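Spondin-1 (Homo sapiens, PDB 2ZOU) is a secreted extracellular-matrix glycoprotein that probably takes part in cell adhesion, and is represented here by its reeler domain. Local coordinates at residues 24-29 with 122-127; 33-38 with 115-120; 40-45 with 107-112; 77-82 with 93-98. One frame throughout, in Å; residues are numbered along the deposited sequence. Where two conformers were deposited one is given.

Overall arrangement
Interactions 1, 3 and 4 follow the reeler beta-sandwich from its core outward, and interaction 2 closes one end of it. In interaction 1 strands of opposing sheets meet through buried apolar groups; interaction 4 also spans the two sheets, but runs from a phenylalanine out to a serine-carbonyl bond in the loops. Interaction 3 lies within one sheet, so backbone hydrogen bonds carry it, with one apolar face turned inward and a polar edge outside. It shares that sheet with 24-28 and 76-79, the strands that interactions 1 and 4 use. Interaction 2, about 19 Å from interaction 1 between centres, joins two loops near a disulfide, mainly through one buried tyrosine, with an exposed proline-alanine contact at the surface.

Interaction 1: residues 24-29 with 122-127. With EDO (1,2-ethanediol), chain D; EDO (1,2-ethanediol), chain E; EDO (1,2-ethanediol), chain F.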
loop_
_atom_site.group_PDB
_atom_site.type_symbol
_atom_site.label_atom_id
_atom_site.label_comp_id
_atom_site.label_asym_id
_atom_site.label_seq_id
_atom_site.Cartn_x
_atom_site.Cartn_y
_atom_site.Cartn_z
ATOM N N PHE A 24 1.714 9.824 -8.656
ATOM C CA PHE A 24 0.933 8.754 -8.049
ATOM C C PHE A 24 0.967 8.941 -6.546
ATOM O O PHE A 24 2.033 9.172 -5.967
ATOM C CB PHE A 24 1.515 7.389 -8.414
ATOM C CG PHE A 24 1.536 7.128 -9.876
ATOM C CD1 PHE A 24 0.397 6.648 -10.525
ATOM C CD2 PHE A 24 2.672 7.396 -10.625
ATOM C CE1 PHE A 24 0.412 6.418 -11.904
ATOM C CE2 PHE A 24 2.685 7.173 -12.014
ATOM C CZ PHE A 24 1.557 6.676 -12.642
ATOM N N SER A 25 -0.203 8.859 -5.920
ATOM C CA SER A 25 -0.322 9.149 -4.481
ATOM C C SER A 25 -0.960 8.008 -3.730
ATOM O O SER A 25 -1.997 7.508 -4.153
ATOM C CB SER A 25 -1.195 10.381 -4.258
ATOM O OG SER A 25 -0.561 11.528 -4.768
ATOM N N LEU A 26 -0.352 7.629 -2.606
ATOM C CA LEU A 26 -0.961 6.677 -1.683
ATOM C C LEU A 26 -1.485 7.473 -0.500
ATOM O O LEU A 26 -0.729 8.214 0.141
ATOM C CB LEU A 26 0.091 5.677 -1.208
ATOM C CG LEU A 26 -0.442 4.524 -0.340
ATOM C CD1 LEU A 26 -1.368 3.617 -1.138
ATOM C CD2 LEU A 26 0.709 3.718 0.191
ATOM N N ARG A 27 -2.784 7.384 -0.256
ATOM C CA ARG A 27 -3.418 8.178 0.786
ATOM C C ARG A 27 -4.277 7.290 1.643
ATOM O O ARG A 27 -4.630 6.189 1.258
ATOM C CB ARG A 27 -4.274 9.283 0.185
ATOM C CG ARG A 27 -3.482 10.222 -0.699
ATOM C CD ARG A 27 -4.115 11.573 -0.815
ATOM N NE ARG A 27 -4.193 12.256 0.474
ATOM C CZ ARG A 27 -4.474 13.547 0.612
ATOM N NH1 ARG A 27 -4.687 14.302 -0.459
ATOM N NH2 ARG A 27 -4.531 14.083 1.821
ATOM N N VAL A 28 -4.604 7.785 2.825
ATOM C CA VAL A 28 -5.612 7.158 3.654
ATOM C C VAL A 28 -6.734 8.181 3.812
ATOM O O VAL A 28 -6.497 9.331 4.241
ATOM C CB VAL A 28 -5.046 6.778 5.017
ATOM C CG1 VAL A 28 -6.143 6.151 5.876
ATOM C CG2 VAL A 28 -3.896 5.775 4.816
ATOM N N GLU A 29 -7.953 7.787 3.434
ATOM C CA GLU A 29 -9.091 8.696 3.509
ATOM C C GLU A 29 -9.273 9.206 4.936
ATOM O O GLU A 29 -9.199 8.421 5.894
ATOM C CB GLU A 29 -10.374 8.012 3.027
ATOM C CG GLU A 29 -10.423 7.798 1.515
ATOM C CD GLU A 29 -11.795 7.356 1.004
ATOM O OE1 GLU A 29 -12.692 7.056 1.831
ATOM O OE2 GLU A 29 -11.979 7.330 -0.232
ATOM N N LEU A 122 2.905 2.218 5.038
ATOM C CA LEU A 122 2.129 1.781 3.897
ATOM C C LEU A 122 2.894 2.211 2.676
ATOM O O LEU A 122 3.247 3.381 2.581
ATOM C CB LEU A 122 0.752 2.457 3.896
ATOM C CG LEU A 122 -0.140 2.150 5.106
ATOM C CD1 LEU A 122 -1.369 3.048 5.109
ATOM C CD2 LEU A 122 -0.561 0.708 5.049
ATOM N N LYS A 123 3.131 1.287 1.753
ATOM C CA LYS A 123 4.008 1.537 0.601
ATOM C C LYS A 123 3.472 0.902 -0.668
ATOM O O LYS A 123 2.993 -0.225 -0.655
ATOM C CB LYS A 123 5.397 0.942 0.851
ATOM C CG LYS A 123 6.368 1.793 1.625
ATOM C CD LYS A 123 7.482 0.939 2.202
ATOM C CE LYS A 123 8.473 0.499 1.163
ATOM N NZ LYS A 123 9.694 -0.045 1.838
ATOM N N ALA A 124 3.592 1.615 -1.783
ATOM C CA ALA A 124 3.159 1.091 -3.059
ATOM C C ALA A 124 4.207 1.266 -4.138
ATOM O O ALA A 124 5.049 2.157 -4.076
ATOM C CB ALA A 124 1.867 1.749 -3.482
ATOM N N SER A 125 4.134 0.381 -5.120
ATOM C CA SER A 125 4.901 0.444 -6.350
ATOM C C SER A 125 3.906 0.365 -7.490
ATOM O O SER A 125 2.880 -0.315 -7.354
ATOM C CB SER A 125 5.870 -0.736 -6.397
ATOM O OG SER A 125 6.506 -0.816 -7.652
ATOM N N ILE A 126 4.176 1.041 -8.607
ATOM C CA ILE A 126 3.273 0.958 -9.764
ATOM C C ILE A 126 4.015 0.730 -11.085
ATOM O O ILE A 126 5.230 0.953 -11.174
ATOM C CB ILE A 126 2.304 2.194 -9.921
ATOM C CG1 ILE A 126 3.060 3.453 -10.375
ATOM C CG2 ILE A 126 1.418 2.413 -8.660
ATOM C CD1 ILE A 126 3.162 3.640 -11.878
ATOM N N VAL A 127 3.268 0.305 -12.100
ATOM C CA VAL A 127 3.744 0.347 -13.496
ATOM C C VAL A 127 2.779 1.092 -14.422
ATOM O O VAL A 127 1.577 0.857 -14.367
ATOM C CB VAL A 127 4.095 -1.063 -14.074
ATOM C CG1 VAL A 127 2.919 -2.019 -13.979
ATOM C CG2 VAL A 127 4.601 -0.943 -15.512
HETATM C C1 EDO D . 5.429 -2.913 -10.288
HETATM O O1 EDO D . 6.246 -3.031 -9.118
HETATM C C2 EDO D . 3.972 -2.761 -9.874
HETATM O O2 EDO D . 3.570 -3.881 -9.069
HETATM C C1 EDO E . -2.897 11.329 -7.420
HETATM O O1 EDO E . -1.621 11.954 -7.267
HETATM C C2 EDO E . -4.045 12.259 -7.049
HETATM O O2 EDO E . -4.700 12.733 -8.232
HETATM C C1 EDO F . 7.425 5.275 -4.416
HETATM O O1 EDO F . 7.006 3.978 -4.845
HETATM C C2 EDO F . 8.261 5.967 -5.479
HETATM O O2 EDO F . 8.037 7.377 -5.431
#
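Between Ala124 and Ile126, which both face strand 24-28, Ser125 OG is gripped twice in the conformer described: it accepts a hydrogen bond from O1 of an ethanediol (chain D) at 2.7 Å and bonds to Ile132 O on the next strand. That ethanediol, probably from the crystallisation liquor, sits on the far side of the strand from Phe24. On the near side the side chains that meet are apolar. Ile126 CD1 rests over one face of the Phe24 ring, 3.7 Å from the centroid and 20° off the normal, a CH-pi contact displaced toward CZ. The Ile126 ethyl arm stands up to the ring because CG1 lies between the backbone N and the carbonyl carbon (chi1 72°), and the two side chains meet nearly at right angles. This is the interior of a beta-sandwich, where strands from two different sheets run roughly antiparallel, their segment axes 8.0 Å apart at closest approach, and hold together by packing rather than by backbone bonds. Further along, Leu26 CD2 comes down on the backbone, 3.5 Å from Leu122 O, and touches Leu122 CB at 3.9 Å, with Ala124 CB a little farther off. Val28 CG2 meets Leu122 CD1 at 3.7 Å, methyl against methyl. Phe53 joins both Phe24 and Ile126 from a loop, while Leu58 of strand 55-62 packs on Leu26.

Interaction 2: residues 33-38 with 115-120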
loop_
_atom_site.group_PDB
_atom_site.type_symbol
_atom_site.label_atom_id
_atom_site.label_comp_id
_atom_site.label_asym_id
_atom_site.label_seq_id
_atom_site.Cartn_x
_atom_site.Cartn_y
_atom_site.Cartn_z
ATOM N N ASP A 33 -3.839 11.125 11.663
ATOM C CA ASP A 33 -2.550 11.501 12.234
ATOM C C ASP A 33 -1.827 10.297 12.840
ATOM O O ASP A 33 -0.607 10.332 13.014
ATOM C CB ASP A 33 -2.752 12.565 13.319
ATOM C CG ASP A 33 -2.976 13.962 12.757
ATOM O OD1 ASP A 33 -2.781 14.186 11.543
ATOM O OD2 ASP A 33 -3.330 14.847 13.565
ATOM N N PHE A 34 -2.591 9.258 13.168
ATOM C CA PHE A 34 -2.096 8.040 13.809
ATOM C C PHE A 34 -3.120 6.954 13.561
ATOM O O PHE A 34 -4.245 7.265 13.171
ATOM C CB PHE A 34 -1.922 8.238 15.320
ATOM C CG PHE A 34 -3.146 8.759 16.026
ATOM C CD1 PHE A 34 -4.139 7.887 16.477
ATOM C CD2 PHE A 34 -3.291 10.127 16.271
ATOM C CE1 PHE A 34 -5.269 8.361 17.146
ATOM C CE2 PHE A 34 -4.427 10.621 16.940
ATOM C CZ PHE A 34 -5.414 9.729 17.379
ATOM N N TYR A 35 -2.757 5.694 13.792
ATOM C CA TYR A 35 -3.738 4.600 13.703
ATOM C C TYR A 35 -4.247 4.179 15.072
ATOM O O TYR A 35 -3.521 4.270 16.071
ATOM C CB TYR A 35 -3.208 3.380 12.917
ATOM C CG TYR A 35 -2.135 2.524 13.599
ATOM C CD1 TYR A 35 -0.796 2.642 13.231
ATOM C CD2 TYR A 35 -2.469 1.574 14.576
ATOM C CE1 TYR A 35 0.180 1.856 13.814
ATOM C CE2 TYR A 35 -1.484 0.785 15.176
ATOM C CZ TYR A 35 -0.175 0.925 14.776
ATOM O OH TYR A 35 0.797 0.148 15.391
ATOM N N LYS A 36 -5.501 3.707 15.100
ATOM C CA LYS A 36 -6.100 3.106 16.292
ATOM C C LYS A 36 -6.271 1.612 16.006
ATOM O O LYS A 36 -6.937 1.247 15.023
ATOM C CB LYS A 36 -7.490 3.678 16.560
ATOM C CG LYS A 36 -7.576 5.158 16.858
ATOM C CD LYS A 36 -9.039 5.540 16.783
ATOM C CE LYS A 36 -9.287 6.942 17.241
ATOM N NZ LYS A 36 -10.751 7.171 17.256
ATOM N N PRO A 37 -5.694 0.748 16.869
ATOM C CA PRO A 37 -5.806 -0.697 16.716
ATOM C C PRO A 37 -7.246 -1.118 16.431
ATOM O O PRO A 37 -8.173 -0.683 17.114
ATOM C CB PRO A 37 -5.328 -1.227 18.069
ATOM C CG PRO A 37 -4.322 -0.215 18.488
ATOM C CD PRO A 37 -4.873 1.111 18.039
ATOM N N GLY A 38 -7.421 -1.940 15.398
ATOM C CA GLY A 38 -8.736 -2.468 15.059
ATOM C C GLY A 38 -9.611 -1.609 14.172
ATOM O O GLY A 38 -10.634 -2.077 13.696
ATOM N N ALA A 115 -2.151 -2.697 19.619
ATOM C CA ALA A 115 -1.287 -1.749 20.299
ATOM C C ALA A 115 0.062 -2.419 20.530
ATOM O O ALA A 115 0.120 -3.615 20.849
ATOM C CB ALA A 115 -1.899 -1.337 21.627
ATOM N N GLY A 116 1.139 -1.651 20.377
ATOM C CA GLY A 116 2.492 -2.174 20.545
ATOM C C GLY A 116 3.154 -2.579 19.240
ATOM O O GLY A 116 4.342 -2.864 19.199
ATOM N N THR A 117 2.390 -2.585 18.147
ATOM C CA THR A 117 2.962 -2.932 16.845
ATOM C C THR A 117 3.965 -1.881 16.367
ATOM O O THR A 117 4.881 -2.188 15.608
ATOM C CB THR A 117 1.850 -3.172 15.787
ATOM O OG1 THR A 117 1.041 -4.280 16.211
ATOM C CG2 THR A 117 2.443 -3.478 14.402
ATOM N N GLY A 118 3.779 -0.646 16.823
ATOM C CA GLY A 118 4.651 0.459 16.460
ATOM C C GLY A 118 4.298 1.096 15.124
ATOM O O GLY A 118 3.234 0.858 14.535
ATOM N N CYS A 119 5.211 1.924 14.646
ATOM C CA CYS A 119 4.990 2.662 13.409
ATOM C C CYS A 119 4.881 1.719 12.232
ATOM O O CYS A 119 5.666 0.785 12.105
ATOM C CB CYS A 119 6.115 3.668 13.167
ATOM S SG CYS A 119 6.141 5.016 14.368
ATOM N N VAL A 120 3.906 1.993 11.369
ATOM C CA VAL A 120 3.664 1.194 10.178
ATOM C C VAL A 120 3.885 2.066 8.925
ATOM O O VAL A 120 3.522 3.241 8.901
ATOM C CB VAL A 120 2.227 0.637 10.175
ATOM C CG1 VAL A 120 1.885 0.001 8.833
ATOM C CG2 VAL A 120 2.048 -0.352 11.317
#
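Tyr35 reaches from the loop before strand 40-47 to the loop before strand 120-127, closing one end of the reeler beta-sandwich. Its hydroxyl gives a hydrogen bond of 2.7 Å to Gly118 O, which lies at the ring edge in the plane of the ring. The hydroxyl approaches with a C=O...O angle of 133°, tilted 20° out of the carbonyl plane. Packing here is close: Thr117 CB sits 3.5 Å from Tyr35 OH, and Val120 CG2 touches Tyr35 CE1 at 3.8 Å. A chi1 of 72° places the ring between the backbone N and the carbonyl carbon, and so swings it over to the second loop. A phenylalanine here would keep the ring against Val120 but would probably leave Gly118 O without its mate and the two loops less firmly tied. Close by, Cys119 is bonded to Cys145, and the Gly118 and Gly116 amides are bound by the carboxylate of Glu146. The other side is looser and open to solvent. Exposed Pro37 merely leans on exposed Ala115, the ring carbon CG of Pro37 standing 4.1 Å from Ala115 CB and 3.5 Å from Ala115 N.

Interaction 3: residues 40-45 with 107-112; sequences SYRVTL and QVFWIA
Val43 CG2 packs against Trp110 CB at 3.8 Å, and Val43 CB meets Val108 CG1 nearby, on the face of this antiparallel sheet that turns into the beta-sandwich. Tyr41 shares that face, with CD2 4.0 Å from Trp110 CE3 and its ring edge at CE2 against Ala112 CB; its hydroxyl bonds to Lys36 N, and the Trp110 indole NE1 to Ala74 O. Between the strands, Tyr41 with Trp110 and Val43 with Val108 are hydrogen-bonded pairs, two bonds each, so four N-H...O links hold the centre. The non-hydrogen-bonded pairs Ser40 with Ile111, Arg42 with Phe109 and Thr44 with Gln107 point to the outer face. There the Arg42 chain runs outward with CG anti to the backbone N (chi1 -168°) and then bends at chi3, which lays the guanidinium beside the Phe109 ring, NH2 3.5 Å from CZ, the two planes 74° apart. Ile80 touches both from a loop. At the polar rim, a water accepts from Arg42 NH1 and, weakly, from Gln107 NE2. Arg42 NH1 also gives a 2.9 Å hydrogen bond to Gln107 OE1, which lies in the guanidinium plane, although the nitrogen stands 58° out of the amide carbonyl plane.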
loop_
_atom_site.group_PDB
_atom_site.type_symbol
_atom_site.label_atom_id
_atom_site.label_comp_id
_atom_site.label_asym_id
_atom_site.label_seq_id
_atom_site.Cartn_x
_atom_site.Cartn_y
_atom_site.Cartn_z
ATOM N N SER A 40 -10.669 0.158 10.793
ATOM C CA SER A 40 -10.543 -0.019 9.354
ATOM C C SER A 40 -10.341 1.340 8.675
ATOM O O SER A 40 -11.146 2.268 8.868
ATOM C CB SER A 40 -11.781 -0.695 8.770
ATOM O OG SER A 40 -11.937 -2.011 9.261
ATOM N N TYR A 41 -9.275 1.440 7.888
ATOM C CA TYR A 41 -8.964 2.639 7.109
ATOM C C TYR A 41 -9.079 2.348 5.631
ATOM O O TYR A 41 -8.739 1.247 5.181
ATOM C CB TYR A 41 -7.535 3.115 7.427
ATOM C CG TYR A 41 -7.393 3.537 8.865
ATOM C CD1 TYR A 41 -7.722 4.828 9.260
ATOM C CD2 TYR A 41 -6.969 2.629 9.838
ATOM C CE1 TYR A 41 -7.615 5.217 10.583
ATOM C CE2 TYR A 41 -6.876 2.993 11.173
ATOM C CZ TYR A 41 -7.172 4.298 11.540
ATOM O OH TYR A 41 -7.087 4.622 12.877
ATOM N N ARG A 42 -9.574 3.316 4.869
ATOM C CA ARG A 42 -9.640 3.122 3.419
ATOM C C ARG A 42 -8.402 3.734 2.766
ATOM O O ARG A 42 -8.190 4.950 2.791
ATOM C CB ARG A 42 -10.941 3.684 2.819
ATOM C CG ARG A 42 -11.140 3.230 1.370
ATOM C CD ARG A 42 -12.425 3.763 0.759
ATOM N NE ARG A 42 -13.617 3.298 1.457
ATOM C CZ ARG A 42 -14.632 2.658 0.885
ATOM N NH1 ARG A 42 -14.617 2.396 -0.421
ATOM N NH2 ARG A 42 -15.670 2.304 1.633
ATOM N N VAL A 43 -7.556 2.853 2.245
ATOM C CA VAL A 43 -6.308 3.226 1.595
ATOM C C VAL A 43 -6.574 3.369 0.095
ATOM O O VAL A 43 -7.196 2.500 -0.516
ATOM C CB VAL A 43 -5.192 2.185 1.849
ATOM C CG1 VAL A 43 -3.881 2.607 1.165
ATOM C CG2 VAL A 43 -4.972 2.017 3.348
ATOM N N THR A 44 -6.094 4.459 -0.497
ATOM C CA THR A 44 -6.309 4.698 -1.917
ATOM C C THR A 44 -4.987 4.925 -2.624
ATOM O O THR A 44 -4.049 5.531 -2.071
ATOM C CB THR A 44 -7.222 5.909 -2.143
ATOM O OG1 THR A 44 -6.575 7.078 -1.664
ATOM C CG2 THR A 44 -8.547 5.735 -1.416
ATOM N N LEU A 45 -4.912 4.438 -3.856
ATOM C CA LEU A 45 -3.773 4.699 -4.737
ATOM C C LEU A 45 -4.336 5.357 -5.982
ATOM O O LEU A 45 -5.186 4.787 -6.643
ATOM C CB LEU A 45 -3.105 3.374 -5.106
ATOM C CG LEU A 45 -1.833 3.380 -5.921
ATOM C CD1 LEU A 45 -0.783 4.254 -5.317
ATOM C CD2 LEU A 45 -1.352 1.955 -5.996
ATOM N N GLN A 107 -8.726 1.146 -4.377
ATOM C CA GLN A 107 -8.952 1.329 -2.938
ATOM C C GLN A 107 -9.037 -0.027 -2.269
ATOM O O GLN A 107 -9.481 -0.998 -2.884
ATOM C CB GLN A 107 -10.270 2.070 -2.695
ATOM C CG GLN A 107 -11.441 1.409 -3.397
ATOM C CD GLN A 107 -12.763 2.104 -3.183
ATOM O OE1 GLN A 107 -12.852 3.155 -2.546
ATOM N NE2 GLN A 107 -13.811 1.514 -3.736
ATOM N N VAL A 108 -8.600 -0.073 -1.018
ATOM C CA VAL A 108 -8.654 -1.289 -0.205
ATOM C C VAL A 108 -8.829 -0.855 1.246
ATOM O O VAL A 108 -8.496 0.278 1.582
ATOM C CB VAL A 108 -7.363 -2.109 -0.403
ATOM C CG1 VAL A 108 -6.142 -1.409 0.242
ATOM C CG2 VAL A 108 -7.547 -3.555 0.058
ATOM N N PHE A 109 -9.363 -1.721 2.097
ATOM C CA PHE A 109 -9.301 -1.449 3.524
ATOM C C PHE A 109 -8.004 -1.985 4.096
ATOM O O PHE A 109 -7.516 -3.037 3.672
ATOM C CB PHE A 109 -10.460 -2.104 4.271
ATOM C CG PHE A 109 -11.788 -1.445 4.046
ATOM C CD1 PHE A 109 -11.977 -0.096 4.377
ATOM C CD2 PHE A 109 -12.863 -2.171 3.519
ATOM C CE1 PHE A 109 -13.207 0.519 4.168
ATOM C CE2 PHE A 109 -14.106 -1.549 3.326
ATOM C CZ PHE A 109 -14.259 -0.208 3.648
ATOM N N TRP A 110 -7.494 -1.265 5.090
ATOM C CA TRP A 110 -6.404 -1.724 5.938
ATOM C C TRP A 110 -6.882 -1.626 7.374
ATOM O O TRP A 110 -7.255 -0.545 7.831
ATOM C CB TRP A 110 -5.149 -0.905 5.714
ATOM C CG TRP A 110 -4.007 -1.329 6.584
ATOM C CD1 TRP A 110 -3.241 -2.442 6.437
ATOM C CD2 TRP A 110 -3.495 -0.629 7.718
ATOM N NE1 TRP A 110 -2.276 -2.490 7.419
ATOM C CE2 TRP A 110 -2.410 -1.384 8.219
ATOM C CE3 TRP A 110 -3.849 0.567 8.358
ATOM C CZ2 TRP A 110 -1.671 -0.974 9.335
ATOM C CZ3 TRP A 110 -3.119 0.968 9.468
ATOM C CH2 TRP A 110 -2.030 0.206 9.934
ATOM N N ILE A 111 -6.879 -2.756 8.070
ATOM C CA ILE A 111 -7.329 -2.831 9.445
ATOM C C ILE A 111 -6.107 -2.763 10.343
ATOM O O ILE A 111 -5.208 -3.605 10.234
ATOM C CB ILE A 111 -8.114 -4.122 9.709
ATOM C CG1 ILE A 111 -9.269 -4.246 8.710
ATOM C CG2 ILE A 111 -8.596 -4.143 11.188
ATOM C CD1 ILE A 111 -10.011 -5.593 8.747
ATOM N N ALA A 112 -6.055 -1.744 11.207
ATOM C CA ALA A 112 -4.855 -1.439 11.966
ATOM C C ALA A 112 -4.539 -2.514 13.002
ATOM O O ALA A 112 -5.443 -3.101 13.602
ATOM C CB ALA A 112 -4.965 -0.071 12.638
HETATM O O HOH W 1 -16.700 1.275 -2.347
#

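Interaction 4: residues 77-82 with 93-98; sequences FQIIDE and VAVTES
Phe77 turns one face of its ring to Val95 CG2, which sits 3.6 Å from Phe77 CG and therefore over the CB end of the ring. It makes a CH-pi contact with 4.0 Å between that methyl and the ring centroid, 26° off the normal. Val95 places CG2 there by setting its other methyl, CG1, anti to the backbone N (chi1 -174°), and CG1 is then left for Ile79 CD1 at 4.2 Å. The edge of the same ring faces the carbonyl of Val93, with Val93 O 3.8 Å from Phe77 CD2. A leucine in place of Phe77 would probably leave the Val95 methyl without a flat face to rest on and open a gap beside the Val93 carbonyl. Away from this apolar part, the segments are linked by one hydrogen bond: Ser98 OG donates to Glu82 O at 3.1 Å, coming in 40° out of the carbonyl plane. The two segments belong to opposing sheets of the reeler beta-sandwich. Strand 76-79 is outermost in its sheet and pairs with 105-111, where the Phe77 ring meets that of Trp110. The chain turns a corner at Val93 and Ala94, and strand 95-97 then enters the opposing sheet between 85-88 and 55-62; Phe87 of 85-88 and Leu58 and Ala60 of 55-62 also pack on Phe77.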
loop_
_atom_site.group_PDB
_atom_site.type_symbol
_atom_site.label_atom_id
_atom_site.label_comp_id
_atom_site.label_asym_id
_atom_site.label_seq_id
_atom_site.Cartn_x
_atom_site.Cartn_y
_atom_site.Cartn_z
ATOM N N PHE A 77 -5.113 -6.302 5.252
ATOM C CA PHE A 77 -5.860 -5.742 4.145
ATOM C C PHE A 77 -7.157 -6.502 3.905
ATOM O O PHE A 77 -7.233 -7.717 4.112
ATOM C CB PHE A 77 -5.036 -5.733 2.870
ATOM C CG PHE A 77 -3.900 -4.767 2.893
ATOM C CD1 PHE A 77 -4.113 -3.393 2.738
ATOM C CD2 PHE A 77 -2.596 -5.232 3.032
ATOM C CE1 PHE A 77 -3.038 -2.489 2.735
ATOM C CE2 PHE A 77 -1.520 -4.339 3.034
ATOM C CZ PHE A 77 -1.730 -2.978 2.886
ATOM N N GLN A 78 -8.171 -5.773 3.447
ATOM C CA GLN A 78 -9.441 -6.351 3.040
ATOM C C GLN A 78 -9.864 -5.797 1.680
ATOM O O GLN A 78 -9.936 -4.582 1.496
ATOM C CB GLN A 78 -10.518 -6.080 4.079
ATOM C CG GLN A 78 -11.856 -6.730 3.726
ATOM C CD GLN A 78 -12.937 -6.452 4.735
ATOM O OE1 GLN A 78 -12.805 -5.575 5.577
ATOM N NE2 GLN A 78 -14.022 -7.206 4.653
ATOM N N ILE A 79 -10.116 -6.688 0.731
ATOM C CA ILE A 79 -10.488 -6.307 -0.618
ATOM C C ILE A 79 -11.868 -5.643 -0.611
ATOM O O ILE A 79 -12.806 -6.117 0.032
ATOM C CB ILE A 79 -10.481 -7.546 -1.563
ATOM C CG1 ILE A 79 -9.082 -8.181 -1.609
ATOM C CG2 ILE A 79 -11.016 -7.209 -2.965
ATOM C CD1 ILE A 79 -7.969 -7.297 -2.159
ATOM N N ILE A 80 -11.964 -4.518 -1.308
ATOM C CA ILE A 80 -13.245 -3.853 -1.543
ATOM C C ILE A 80 -13.791 -4.200 -2.936
ATOM O O ILE A 80 -14.951 -4.604 -3.080
ATOM C CB ILE A 80 -13.084 -2.316 -1.392
ATOM C CG1 ILE A 80 -12.642 -1.963 0.026
ATOM C CG2 ILE A 80 -14.383 -1.574 -1.774
ATOM C CD1 ILE A 80 -12.249 -0.502 0.212
ATOM N N ASP A 81 -12.939 -4.071 -3.945
ATOM C CA ASP A 81 -13.318 -4.280 -5.336
ATOM C C ASP A 81 -12.609 -5.512 -5.880
ATOM O O ASP A 81 -11.451 -5.466 -6.292
ATOM C CB ASP A 81 -12.960 -3.038 -6.157
ATOM C CG ASP A 81 -13.673 -1.788 -5.666
ATOM O OD1 ASP A 81 -14.919 -1.822 -5.511
ATOM O OD2 ASP A 81 -12.995 -0.763 -5.430
ATOM N N GLU A 82 -13.315 -6.634 -5.844
ATOM C CA GLU A 82 -12.752 -7.923 -6.229
ATOM C C GLU A 82 -12.293 -7.973 -7.690
ATOM O O GLU A 82 -11.361 -8.714 -8.032
ATOM C CB GLU A 82 -13.771 -9.030 -5.948
ATOM C CG GLU A 82 -14.180 -9.163 -4.472
ATOM C CD GLU A 82 -15.172 -8.088 -3.979
ATOM O OE1 GLU A 82 -15.607 -7.207 -4.770
ATOM O OE2 GLU A 82 -15.521 -8.131 -2.774
ATOM N N VAL A 93 0.408 -11.377 1.574
ATOM C CA VAL A 93 0.250 -10.176 2.396
ATOM C C VAL A 93 0.275 -8.890 1.554
ATOM O O VAL A 93 0.088 -7.805 2.091
ATOM C CB VAL A 93 1.347 -10.104 3.510
ATOM C CG1 VAL A 93 1.034 -11.114 4.631
ATOM C CG2 VAL A 93 2.754 -10.311 2.940
ATOM N N ALA A 94 0.505 -9.031 0.248
ATOM C CA ALA A 94 0.552 -7.897 -0.676
ATOM C C ALA A 94 -0.717 -7.819 -1.531
ATOM O O ALA A 94 -1.235 -8.849 -1.984
ATOM C CB ALA A 94 1.793 -7.997 -1.572
ATOM N N VAL A 95 -1.215 -6.592 -1.726
ATOM C CA VAL A 95 -2.338 -6.331 -2.630
ATOM C C VAL A 95 -1.797 -5.970 -4.012
ATOM O O VAL A 95 -0.823 -5.226 -4.133
ATOM C CB VAL A 95 -3.262 -5.180 -2.089
ATOM C CG1 VAL A 95 -4.486 -5.037 -2.962
ATOM C CG2 VAL A 95 -3.703 -5.478 -0.650
ATOM N N THR A 96 -2.428 -6.482 -5.058
ATOM C CA THR A 96 -1.995 -6.223 -6.428
ATOM C C THR A 96 -3.230 -6.141 -7.354
ATOM O O THR A 96 -4.358 -6.336 -6.889
ATOM C CB THR A 96 -0.960 -7.279 -6.896
ATOM O OG1 THR A 96 -0.311 -6.843 -8.093
ATOM C CG2 THR A 96 -1.620 -8.646 -7.120
ATOM N N GLU A 97 -3.029 -5.815 -8.630
ATOM C CA GLU A 97 -4.131 -5.730 -9.591
ATOM C C GLU A 97 -4.681 -7.112 -9.954
ATOM O O GLU A 97 -3.944 -8.102 -9.959
ATOM C CB GLU A 97 -3.727 -4.915 -10.842
ATOM C CG GLU A 97 -2.871 -5.620 -11.919
ATOM C CD GLU A 97 -1.434 -5.948 -11.512
ATOM O OE1 GLU A 97 -0.884 -5.350 -10.564
ATOM O OE2 GLU A 97 -0.829 -6.837 -12.168
ATOM N N SER A 98 -5.982 -7.156 -10.240
ATOM C CA SER A 98 -6.674 -8.386 -10.671
ATOM C C SER A 98 -6.439 -8.711 -12.148
ATOM O O SER A 98 -6.411 -9.883 -12.538
ATOM C CB SER A 98 -8.183 -8.250 -10.449
ATOM O OG SER A 98 -8.516 -8.282 -9.075
#